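Side-chain contact in UDP-glucose 6-dehydrogenase (PDB 3VTF), which probably oxidises UDP-glucose to UDP-glucuronate in two NAD-dependent steps, and binds UDP-glucose between its two alpha/beta domains: residues Y319-L324 / A359-E364. Sequence-based numbering, arbitrary orientation.
Sequences YAVQLL and ARLLLE
Val321 reaches across to two consecutive leucines of the facing helix. CG2 lies 3.8 Å from CB of Leu361 and also meets that residue's CD1, so it packs against the root of the leucine as well as its end. CD2 of Leu362 lies about equally near both branches of Val321, 4.1 Å from CG1 and from CG2. With chi1 at 166°, CG1 is trans to the backbone N and CG2 trans to the carbonyl carbon, which turns CG2 to Leu361 while both methyls still touch Leu362 CD2. On the side facing the sheet the contact is slighter: CD2 of Leu324 comes to 4.2 Å from CD2 of Leu362, a single methyl pair, and Leu324 buries 23 Å² against 72 Å² for Val321. The tight part is therefore centred on buried Val321, whereas partly exposed Leu361 marks the solvent side, opposed to buried Leu324 and Leu362. No hydrogen bond joins the segments; their axes come within 10.0 Å at their closest, crossing at -46°, and the contact is wholly apolar, burying 181 Å² in all. Leu362 and Leu324 both rest on Val336 of strand 335-339, and Leu324 also covers Val422 and Val424 of strand 422-425. Helices 304-328 and 354-364 thus pack side by side on the parallel sheet of the UDP-binding domain.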
# COMPACT_ATOMS: atom_id res chain seq x y z
N TYR A 319 -13.89 -17.00 -8.25
CA TYR A 319 -13.21 -18.04 -7.51
C TYR A 319 -14.07 -18.62 -6.38
O TYR A 319 -13.99 -19.84 -6.09
CB TYR A 319 -11.86 -17.51 -6.98
CG TYR A 319 -10.99 -18.46 -6.25
CD1 TYR A 319 -10.49 -19.63 -6.91
CD2 TYR A 319 -10.58 -18.23 -4.88
CE1 TYR A 319 -9.64 -20.51 -6.25
CE2 TYR A 319 -9.71 -19.11 -4.25
CZ TYR A 319 -9.28 -20.25 -4.91
OH TYR A 319 -8.45 -21.11 -4.23
N ALA A 320 -14.84 -17.75 -5.71
CA ALA A 320 -15.66 -18.15 -4.56
C ALA A 320 -16.72 -19.18 -5.09
O ALA A 320 -16.97 -20.19 -4.44
CB ALA A 320 -16.39 -16.91 -3.93
N VAL A 321 -17.33 -18.87 -6.23
CA VAL A 321 -18.32 -19.74 -6.83
C VAL A 321 -17.64 -21.07 -7.30
O VAL A 321 -18.17 -22.15 -7.07
CB VAL A 321 -19.04 -18.99 -7.99
CG1 VAL A 321 -19.90 -19.97 -8.93
CG2 VAL A 321 -19.85 -17.84 -7.40
N GLN A 322 -16.41 -21.00 -7.85
CA GLN A 322 -15.69 -22.20 -8.21
C GLN A 322 -15.41 -23.12 -7.01
O GLN A 322 -15.54 -24.38 -7.12
CB GLN A 322 -14.37 -21.88 -8.92
CG GLN A 322 -14.53 -21.20 -10.28
CD GLN A 322 -13.19 -20.73 -10.84
OE1 GLN A 322 -12.12 -21.16 -10.36
NE2 GLN A 322 -13.24 -19.86 -11.86
N LEU A 323 -15.06 -22.52 -5.87
CA LEU A 323 -14.85 -23.32 -4.65
C LEU A 323 -16.15 -24.02 -4.25
O LEU A 323 -16.11 -25.22 -3.90
CB LEU A 323 -14.39 -22.42 -3.47
CG LEU A 323 -13.00 -21.80 -3.60
CD1 LEU A 323 -12.77 -20.75 -2.55
CD2 LEU A 323 -11.94 -22.94 -3.55
N LEU A 324 -17.28 -23.30 -4.27
CA LEU A 324 -18.54 -23.90 -3.82
C LEU A 324 -18.89 -25.12 -4.76
O LEU A 324 -19.27 -26.23 -4.31
CB LEU A 324 -19.68 -22.84 -3.80
CG LEU A 324 -20.94 -23.49 -3.14
CD1 LEU A 324 -20.70 -23.96 -1.69
CD2 LEU A 324 -22.11 -22.55 -3.25
N ALA A 359 -24.56 -14.01 -6.50
CA ALA A 359 -25.93 -14.54 -6.79
C ALA A 359 -26.07 -14.77 -8.31
O ALA A 359 -26.45 -15.87 -8.75
CB ALA A 359 -27.03 -13.60 -6.25
N ARG A 360 -25.68 -13.78 -9.10
CA ARG A 360 -25.75 -13.93 -10.58
C ARG A 360 -24.91 -15.06 -11.09
O ARG A 360 -25.37 -15.92 -11.89
CB ARG A 360 -25.31 -12.66 -11.28
CG ARG A 360 -26.24 -11.49 -11.13
CD ARG A 360 -25.79 -10.43 -12.16
NE ARG A 360 -26.44 -9.13 -11.93
CZ ARG A 360 -25.85 -8.07 -11.37
NH1 ARG A 360 -24.57 -8.11 -10.97
NH2 ARG A 360 -26.52 -6.96 -11.17
N LEU A 361 -23.67 -15.14 -10.61
CA LEU A 361 -22.87 -16.30 -11.03
C LEU A 361 -23.52 -17.64 -10.65
O LEU A 361 -23.41 -18.64 -11.37
CB LEU A 361 -21.40 -16.27 -10.47
CG LEU A 361 -20.58 -15.04 -10.98
CD1 LEU A 361 -19.34 -14.74 -10.08
CD2 LEU A 361 -20.16 -15.27 -12.41
N LEU A 362 -24.07 -17.69 -9.45
CA LEU A 362 -24.73 -18.94 -9.03
C LEU A 362 -25.91 -19.24 -9.99
O LEU A 362 -26.11 -20.40 -10.38
CB LEU A 362 -25.19 -18.80 -7.59
CG LEU A 362 -24.02 -18.78 -6.52
CD1 LEU A 362 -24.73 -18.54 -5.22
CD2 LEU A 362 -23.22 -20.09 -6.52
N LEU A 363 -26.72 -18.23 -10.27
CA LEU A 363 -27.88 -18.35 -11.17
C LEU A 363 -27.49 -18.86 -12.52
O LEU A 363 -28.03 -19.85 -12.97
CB LEU A 363 -28.63 -17.06 -11.32
CG LEU A 363 -29.45 -16.64 -10.12
CD1 LEU A 363 -29.94 -15.21 -10.33
CD2 LEU A 363 -30.58 -17.62 -9.78
N GLU A 364 -26.52 -18.22 -13.13
CA GLU A 364 -25.93 -18.64 -14.39
C GLU A 364 -25.42 -20.10 -14.34
O GLU A 364 -25.25 -20.77 -15.37
CB GLU A 364 -24.87 -17.59 -14.71
CG GLU A 364 -24.04 -17.71 -15.97
CD GLU A 364 -23.06 -16.52 -16.11
OE1 GLU A 364 -22.06 -16.45 -15.36
OE2 GLU A 364 -23.28 -15.64 -16.99